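Local structure of UTP-glucose-1-phosphate uridylyltransferase 2 (Trypanosoma brucei, 3GUE) at residues M90-N93 against L98-V101; A72-A77 against Q120-N125; V458-L463 against L468-G473. The protein probably catalyses the reaction of UTP with alpha-D-glucose 1-phosphate to give UDP-glucose and diphosphate. All coordinates share one frame; numbering follows the deposited sequence.

Interaction 1 of 3, residues M90-N93 against L98-V101. With SO4 (sulfate ion), chain F.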
loop_
_atom_site.group_PDB
_atom_site.type_symbol
_atom_site.label_atom_id
_atom_site.label_comp_id
_atom_site.label_asym_id
_atom_site.label_seq_id
_atom_site.Cartn_x
_atom_site.Cartn_y
_atom_site.Cartn_z
ATOM N N MET A 90 4.599 -8.839 6.969
ATOM C CA MET A 90 4.878 -8.614 8.399
ATOM C C MET A 90 4.341 -9.718 9.324
ATOM O O MET A 90 4.340 -9.561 10.531
ATOM C CB MET A 90 4.367 -7.247 8.843
ATOM C CG MET A 90 5.173 -6.115 8.252
ATOM S SD MET A 90 4.272 -4.579 8.342
ATOM C CE MET A 90 4.221 -4.312 10.113
ATOM N N GLY A 91 3.891 -10.827 8.747
ATOM C CA GLY A 91 3.459 -11.994 9.521
ATOM C C GLY A 91 2.089 -11.864 10.167
ATOM O O GLY A 91 1.834 -12.435 11.240
ATOM N N LEU A 92 1.204 -11.123 9.505
ATOM C CA LEU A 92 -0.168 -10.916 9.978
ATOM C C LEU A 92 -1.147 -11.791 9.216
ATOM O O LEU A 92 -0.903 -12.168 8.066
ATOM C CB LEU A 92 -0.568 -9.453 9.790
ATOM C CG LEU A 92 0.347 -8.360 10.347
ATOM C CD1 LEU A 92 -0.269 -7.008 10.110
ATOM C CD2 LEU A 92 0.646 -8.567 11.812
ATOM N N ASN A 93 -2.258 -12.135 9.841
ATOM C CA ASN A 93 -3.312 -12.797 9.066
ATOM C C ASN A 93 -4.610 -11.994 9.033
ATOM O O ASN A 93 -5.700 -12.495 9.324
ATOM C CB ASN A 93 -3.522 -14.248 9.513
ATOM C CG ASN A 93 -4.283 -15.073 8.468
ATOM O OD1 ASN A 93 -4.071 -14.912 7.259
ATOM N ND2 ASN A 93 -5.185 -15.946 8.934
ATOM N N LEU A 98 -5.176 -2.303 12.044
ATOM C CA LEU A 98 -5.510 -2.509 13.452
ATOM C C LEU A 98 -4.237 -2.575 14.300
ATOM O O LEU A 98 -4.280 -2.781 15.522
ATOM C CB LEU A 98 -6.382 -3.759 13.613
ATOM C CG LEU A 98 -7.738 -3.646 12.891
ATOM C CD1 LEU A 98 -8.607 -4.857 13.196
ATOM C CD2 LEU A 98 -8.451 -2.351 13.249
ATOM N N LEU A 99 -3.095 -2.390 13.640
ATOM C CA LEU A 99 -1.821 -2.256 14.364
ATOM C C LEU A 99 -1.721 -0.930 15.154
ATOM O O LEU A 99 -2.104 0.119 14.648
ATOM C CB LEU A 99 -0.641 -2.400 13.409
ATOM C CG LEU A 99 0.101 -3.744 13.366
ATOM C CD1 LEU A 99 -0.850 -4.921 13.213
ATOM C CD2 LEU A 99 1.137 -3.707 12.226
ATOM N N GLN A 100 -1.204 -0.998 16.383
ATOM C CA GLN A 100 -1.015 0.211 17.195
ATOM C C GLN A 100 0.106 1.041 16.582
ATOM O O GLN A 100 1.138 0.497 16.141
ATOM C CB GLN A 100 -0.704 -0.098 18.682
ATOM C CG GLN A 100 -1.861 -0.732 19.507
ATOM C CD GLN A 100 -1.590 -0.873 21.044
ATOM O OE1 GLN A 100 -0.574 -1.451 21.486
ATOM N NE2 GLN A 100 -2.537 -0.372 21.857
ATOM N N VAL A 101 -0.092 2.359 16.579
ATOM C CA VAL A 101 0.832 3.304 15.939
ATOM C C VAL A 101 1.460 4.275 16.971
ATOM O O VAL A 101 2.671 4.276 17.146
ATOM C CB VAL A 101 0.138 3.990 14.725
ATOM C CG1 VAL A 101 0.936 5.142 14.193
ATOM C CG2 VAL A 101 -0.019 2.993 13.603
HETATM S S SO4 F . -3.584 -9.214 12.438
HETATM O O1 SO4 F . -2.979 -10.515 12.754
HETATM O O2 SO4 F . -3.085 -8.156 13.337
HETATM O O3 SO4 F . -3.214 -8.798 11.094
HETATM O O4 SO4 F . -5.045 -9.308 12.529
#
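Leu92 and Leu99 lie closest along the two backbones, yet their CA atoms are 9.8 Å apart, so the main chains do not pair and side chains bridge the gap. Segment 90-93 lies in the loop after strand 77-83, and 98-101 runs from that loop into strand 100-102. Leu99 is the shared partner: its CD1 meets Leu92, and its CD2 meets chiefly Met90. Leu92 and Leu99 reach toward each other tip to tip, with Leu92 CD1 3.8 Å from Leu99 CD1. The other methyl, Leu99 CD2, lies 3.8 Å from Met90 CE. The Met90 chain bends at its last torsion (chi3 67°). This bend turns CE, rather than SD, to Leu99.

A sulfate, probably from the crystallisation liquor, lies beside the two leucines. Asn93 N gives its O1 a weak hydrogen bond of 3.4 Å, with an N-H...O angle of 154°. Sulfate O3 sits against Leu92 CB at 3.0 Å, unusually close for a carbon, so this detail is doubtful. Methyls lie further off, with Leu99 CD1 3.9 Å from sulfate O2.

Leu381 of helix 378-385 touches both Met90 and Leu99, and Phe107 adds to the apolar cover of Leu99. The backbone of Met90 is hydrogen-bonded to that of Ile420. The side chain of Met90 comes within about 3 Å of that of Lys96, predicted to bind UTP, and lies about 8 Å from the bound UDP-glucose. No hydrogen bond joins the two segments. The chemistry is plain methyl-to-methyl packing over a small buried area of 114 Å², so close fit and not directional bonding joins this part of the loop that follows the UDP-glucose-binding residues Asn83 to Gly85 to the start of strand 100-102.

Interaction 2 of 3, residues A72-A77 against Q120-N125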
loop_
_atom_site.group_PDB
_atom_site.type_symbol
_atom_site.label_atom_id
_atom_site.label_comp_id
_atom_site.label_asym_id
_atom_site.label_seq_id
_atom_site.Cartn_x
_atom_site.Cartn_y
_atom_site.Cartn_z
ATOM N N ALA A 72 -16.895 23.746 -5.184
ATOM C CA ALA A 72 -17.760 22.931 -6.046
ATOM C C ALA A 72 -17.176 21.553 -6.407
ATOM O O ALA A 72 -17.921 20.561 -6.462
ATOM C CB ALA A 72 -18.157 23.709 -7.295
ATOM N N LEU A 73 -15.858 21.492 -6.624
ATOM C CA LEU A 73 -15.136 20.214 -6.796
ATOM C C LEU A 73 -15.033 19.338 -5.555
ATOM O O LEU A 73 -15.173 18.114 -5.648
ATOM C CB LEU A 73 -13.733 20.428 -7.403
ATOM C CG LEU A 73 -13.756 20.857 -8.875
ATOM C CD1 LEU A 73 -12.398 21.376 -9.287
ATOM C CD2 LEU A 73 -14.285 19.727 -9.855
ATOM N N LEU A 74 -14.767 19.936 -4.395
ATOM C CA LEU A 74 -14.743 19.172 -3.145
ATOM C C LEU A 74 -16.100 18.515 -2.885
ATOM O O LEU A 74 -16.193 17.365 -2.418
ATOM C CB LEU A 74 -14.372 20.078 -1.969
ATOM C CG LEU A 74 -14.361 19.404 -0.601
ATOM C CD1 LEU A 74 -13.329 18.280 -0.483
ATOM C CD2 LEU A 74 -14.188 20.442 0.502
ATOM N N ARG A 75 -17.161 19.249 -3.216
ATOM C CA ARG A 75 -18.500 18.701 -3.132
ATOM C C ARG A 75 -18.677 17.481 -4.037
ATOM O O ARG A 75 -19.571 16.669 -3.818
ATOM C CB ARG A 75 -19.532 19.794 -3.454
ATOM C CG ARG A 75 -19.687 20.848 -2.359
ATOM C CD ARG A 75 -21.012 21.576 -2.520
ATOM N NE ARG A 75 -21.052 22.352 -3.757
ATOM C CZ ARG A 75 -20.594 23.596 -3.904
ATOM N NH1 ARG A 75 -20.064 24.263 -2.880
ATOM N NH2 ARG A 75 -20.644 24.170 -5.097
ATOM N N GLN A 76 -17.816 17.339 -5.044
ATOM C CA GLN A 76 -17.846 16.150 -5.929
ATOM C C GLN A 76 -16.905 14.999 -5.500
ATOM O O GLN A 76 -16.856 13.940 -6.159
ATOM C CB GLN A 76 -17.518 16.571 -7.364
ATOM C CG GLN A 76 -18.674 17.315 -8.029
ATOM C CD GLN A 76 -18.326 18.012 -9.337
ATOM O OE1 GLN A 76 -19.067 18.885 -9.795
ATOM N NE2 GLN A 76 -17.209 17.651 -9.933
ATOM N N ALA A 77 -16.169 15.216 -4.412
ATOM C CA ALA A 77 -15.086 14.325 -4.018
ATOM C C ALA A 77 -15.500 13.269 -2.958
ATOM O O ALA A 77 -16.419 13.479 -2.180
ATOM C CB ALA A 77 -13.892 15.138 -3.584
ATOM N N GLN A 120 -15.438 18.217 10.002
ATOM C CA GLN A 120 -15.704 19.334 10.934
ATOM C C GLN A 120 -15.211 20.666 10.350
ATOM O O GLN A 120 -16.012 21.559 10.051
ATOM C CB GLN A 120 -15.046 19.099 12.317
ATOM C CG GLN A 120 -15.640 17.966 13.171
ATOM C CD GLN A 120 -16.920 18.358 13.934
ATOM O OE1 GLN A 120 -17.240 19.542 14.080
ATOM N NE2 GLN A 120 -17.646 17.351 14.432
ATOM N N VAL A 121 -13.894 20.778 10.181
ATOM C CA VAL A 121 -13.229 22.013 9.740
ATOM C C VAL A 121 -13.839 22.632 8.482
ATOM O O VAL A 121 -14.030 23.850 8.404
ATOM C CB VAL A 121 -11.711 21.769 9.521
ATOM C CG1 VAL A 121 -11.078 22.874 8.649
ATOM C CG2 VAL A 121 -10.998 21.675 10.861
ATOM N N ARG A 122 -14.131 21.785 7.500
ATOM C CA ARG A 122 -14.654 22.242 6.224
ATOM C C ARG A 122 -16.185 22.294 6.166
ATOM O O ARG A 122 -16.744 22.713 5.162
ATOM C CB ARG A 122 -14.093 21.388 5.089
ATOM C CG ARG A 122 -12.695 21.799 4.682
ATOM C CD ARG A 122 -12.165 20.886 3.597
ATOM N NE ARG A 122 -10.756 21.125 3.281
ATOM C CZ ARG A 122 -10.297 22.090 2.481
ATOM N NH1 ARG A 122 -11.123 22.952 1.900
ATOM N NH2 ARG A 122 -8.994 22.191 2.269
ATOM N N ASN A 123 -16.838 21.883 7.257
ATOM C CA ASN A 123 -18.295 21.714 7.316
ATOM C C ASN A 123 -18.817 21.047 6.043
ATOM O O ASN A 123 -19.657 21.597 5.335
ATOM C CB ASN A 123 -19.003 23.053 7.598
ATOM C CG ASN A 123 -20.468 22.878 7.993
ATOM O OD1 ASN A 123 -20.962 21.757 8.110
ATOM N ND2 ASN A 123 -21.170 23.997 8.197
ATOM N N CYS A 124 -18.287 19.863 5.748
ATOM C CA CYS A 124 -18.623 19.150 4.519
ATOM C C CYS A 124 -18.549 17.655 4.783
ATOM O O CYS A 124 -17.480 17.134 5.081
ATOM C CB CYS A 124 -17.692 19.577 3.367
ATOM S SG CYS A 124 -17.808 18.579 1.841
ATOM N N ASN A 125 -19.694 16.981 4.682
ATOM C CA ASN A 125 -19.828 15.540 4.994
ATOM C C ASN A 125 -19.293 14.631 3.861
ATOM O O ASN A 125 -20.040 13.860 3.257
ATOM C CB ASN A 125 -21.305 15.221 5.351
ATOM C CG ASN A 125 -21.503 13.809 5.963
ATOM O OD1 ASN A 125 -20.581 13.211 6.519
ATOM N ND2 ASN A 125 -22.724 13.293 5.860
#
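Leu74 of the short helix 71-74 packs on Arg122 and Cys124, two residues that flank Asn123 in the Schellman motif behind helix 107-122. Asn123 has a positive phi of 42°. Its N is bonded back to Gln120 O at 2.9 Å. The chain turns there, and the side chains of both Arg122 and Cys124 set out toward Leu74. On the other side a type I beta turn runs from Leu74 to Ala77, closed by the bond from Ala77 N to Leu74 O at 2.9 Å.

One methyl does all the touching. Leu74 CG stands anti to the backbone N (chi1 178°), and CD2 is its leading atom. Leu74 CD2 lies 3.7 Å from Arg122 CD, in the aliphatic part of that side chain. The two side chains cross obliquely. The same CD2 is 4.3 Å from Cys124 SG, a looser apolar contact. The Arg122 chain is extended as far as NE. The guanidinium then turns at chi4 (-81°) and lies oblique to Leu74 CD2. Both terminal nitrogens of Arg122 are hydrogen-bonded elsewhere, and NH1 also forms a long, weak ion pair with Glu69.

Val229 of helix 229-237 touches both Leu74 and Arg122, while Phe118 of helix 107-122 and Leu227 also pack on Leu74. The backbone of Gln76 is bonded to Arg213 and Tyr214, at the start of strand 214-219. The contact thus lies where helices 71-74, 107-122 and 229-237 meet, beside the beginning of the parallel strands 77-83 and 214-219.

Interaction 3 of 3, residues V458-L463 against L468-G473. Unlike the reference sequence in segment 468-473: Ser472 (reference Asn).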
loop_
_atom_site.group_PDB
_atom_site.type_symbol
_atom_site.label_atom_id
_atom_site.label_comp_id
_atom_site.label_asym_id
_atom_site.label_seq_id
_atom_site.Cartn_x
_atom_site.Cartn_y
_atom_site.Cartn_z
ATOM N N VAL A 458 23.887 4.505 13.009
ATOM C CA VAL A 458 24.093 3.494 14.055
ATOM C C VAL A 458 24.015 2.052 13.542
ATOM O O VAL A 458 23.066 1.681 12.851
ATOM C CB VAL A 458 23.142 3.724 15.251
ATOM C CG1 VAL A 458 23.149 2.538 16.265
ATOM C CG2 VAL A 458 23.512 5.013 15.952
ATOM N N VAL A 459 25.018 1.243 13.895
ATOM C CA VAL A 459 24.980 -0.195 13.640
ATOM C C VAL A 459 24.960 -0.986 14.980
ATOM O O VAL A 459 25.723 -0.678 15.920
ATOM C CB VAL A 459 26.156 -0.660 12.705
ATOM C CG1 VAL A 459 26.077 -2.169 12.404
ATOM C CG2 VAL A 459 26.175 0.146 11.375
ATOM N N ILE A 460 24.086 -1.990 15.071
ATOM C CA ILE A 460 24.047 -2.881 16.241
ATOM C C ILE A 460 24.053 -4.343 15.779
ATOM O O ILE A 460 23.039 -4.828 15.282
ATOM C CB ILE A 460 22.797 -2.609 17.164
ATOM C CG1 ILE A 460 22.663 -1.116 17.514
ATOM C CG2 ILE A 460 22.862 -3.462 18.461
ATOM C CD1 ILE A 460 21.406 -0.764 18.395
ATOM N N LYS A 461 25.185 -5.034 15.971
ATOM C CA LYS A 461 25.362 -6.441 15.606
ATOM C C LYS A 461 25.580 -7.350 16.812
ATOM O O LYS A 461 26.571 -7.210 17.538
ATOM C CB LYS A 461 26.588 -6.599 14.707
ATOM C CG LYS A 461 26.336 -6.464 13.237
ATOM C CD LYS A 461 27.485 -7.148 12.474
ATOM C CE LYS A 461 27.109 -7.437 11.031
ATOM N NZ LYS A 461 26.309 -8.696 10.923
ATOM N N ASN A 462 24.676 -8.296 17.014
ATOM C CA ASN A 462 24.887 -9.315 18.041
ATOM C C ASN A 462 25.179 -10.695 17.437
ATOM O O ASN A 462 24.417 -11.220 16.624
ATOM C CB ASN A 462 23.726 -9.329 19.041
ATOM C CG ASN A 462 23.862 -10.409 20.093
ATOM O OD1 ASN A 462 24.974 -10.763 20.519
ATOM N ND2 ASN A 462 22.720 -10.937 20.530
ATOM N N LEU A 463 26.319 -11.248 17.829
ATOM C CA LEU A 463 26.805 -12.526 17.330
ATOM C C LEU A 463 26.709 -13.581 18.431
ATOM O O LEU A 463 27.016 -14.758 18.214
ATOM C CB LEU A 463 28.250 -12.386 16.833
ATOM C CG LEU A 463 28.404 -11.614 15.526
ATOM C CD1 LEU A 463 29.674 -10.779 15.546
ATOM C CD2 LEU A 463 28.411 -12.566 14.325
ATOM N N LEU A 468 21.159 -9.238 23.003
ATOM C CA LEU A 468 21.856 -8.017 23.378
ATOM C C LEU A 468 20.858 -6.959 23.870
ATOM O O LEU A 468 20.021 -6.448 23.099
ATOM C CB LEU A 468 22.651 -7.493 22.171
ATOM C CG LEU A 468 23.386 -6.147 22.174
ATOM C CD1 LEU A 468 24.411 -6.095 23.309
ATOM C CD2 LEU A 468 24.077 -5.948 20.840
ATOM N N ILE A 469 20.936 -6.634 25.155
ATOM C CA ILE A 469 20.044 -5.612 25.694
ATOM C C ILE A 469 20.739 -4.273 25.577
ATOM O O ILE A 469 21.914 -4.136 25.932
ATOM C CB ILE A 469 19.586 -5.887 27.155
ATOM C CG1 ILE A 469 18.755 -7.165 27.228
ATOM C CG2 ILE A 469 18.731 -4.732 27.687
ATOM C CD1 ILE A 469 18.846 -7.819 28.530
ATOM N N ILE A 470 20.024 -3.296 25.034
ATOM C CA ILE A 470 20.539 -1.935 25.010
ATOM C C ILE A 470 19.980 -1.188 26.231
ATOM O O ILE A 470 18.793 -0.856 26.286
ATOM C CB ILE A 470 20.259 -1.191 23.647
ATOM C CG1 ILE A 470 20.699 -2.034 22.430
ATOM C CG2 ILE A 470 20.912 0.199 23.647
ATOM C CD1 ILE A 470 22.214 -2.442 22.401
ATOM N N GLY A 471 20.847 -0.950 27.206
ATOM C CA GLY A 471 20.464 -0.317 28.476
ATOM C C GLY A 471 19.591 0.918 28.316
ATOM O O GLY A 471 19.733 1.683 27.354
ATOM N N SER A 472 18.679 1.115 29.256
ATOM C CA SER A 472 17.824 2.303 29.267
ATOM C C SER A 472 18.648 3.608 29.370
ATOM O O SER A 472 19.589 3.699 30.145
ATOM C CB SER A 472 16.780 2.191 30.383
ATOM O OG SER A 472 15.978 1.024 30.207
ATOM N N GLY A 473 18.329 4.590 28.533
ATOM C CA GLY A 473 19.038 5.871 28.538
ATOM C C GLY A 473 20.313 5.888 27.707
ATOM O O GLY A 473 20.965 6.924 27.600
#
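Leu468 carries most of this contact from its place at the start of strand 468-470, facing strand 458-462. Its CG stands anti to the backbone N (chi1 174°), and the chain runs inward from there. At the root, Leu468 CB lies 3.8 Å from both CB and CG of Asn462. These two side chains slide past each other in opposite directions. At the tip, Leu468 CD2 does the work. It is 3.6 Å from Ile460 CG2 and 3.8 Å from Asn462 CB, so this methyl fits between two inward side chains of one strand. Val446 and Val483, from other strands, also touch Leu468.

Ile460 CG2 has a second neighbour, Ile470 CD1, at 4.1 Å. Here the two isoleucines meet tip to tip.

The Asn462 amide is buried but well satisfied. ND2 bonds to Leu445 O and to Glu466 O, and OD1 accepts from Lys464 N. ND2 also comes 3.4 Å from Leu468 N, but both are donors and no bond forms. The bonds tie the side chain to the turn that follows its own strand and to Leu445, just before strand 446-448. They fix the rotation of the amide.

No hydrogen bond crosses between the segments. The strand axes approach to 8.8 Å at an angle of 148°, so the strands face each other across a core instead of pairing in one sheet. Strand 458-462 pairs in parallel with 437-443 and 480-483, and strand 468-470 with 446-448. Isoleucine, leucine and a bonded asparagine fill the inside between these parallel sheets. This pattern is that of a beta-helix coil, consistent with the left-handed parallel beta-helix at the C-terminal end of eukaryotic UDP-glucose pyrophosphorylases.

Overall arrangement
From the N terminus, the chain opens interaction 2 at 72-77, runs through strand 77-83 and reaches 90-93. Interaction 1 closes a short loop of four residues at 98-101. The chain continues along helix 107-122 and closes interaction 2 at 120-125. Interaction 1 is thus nested inside the loop of interaction 2, although their centres lie about 32 Å apart. Interaction 3 follows in series and closes another four-residue loop. Nothing crosses. Interaction 2 joins helices beside the starting ends of two central strands of the seven-stranded sheet, interaction 1 lies nearer the substrate, and interaction 3 packs the inside of what is probably the C-terminal beta-helix, about 49 Å from interaction 2 between centres.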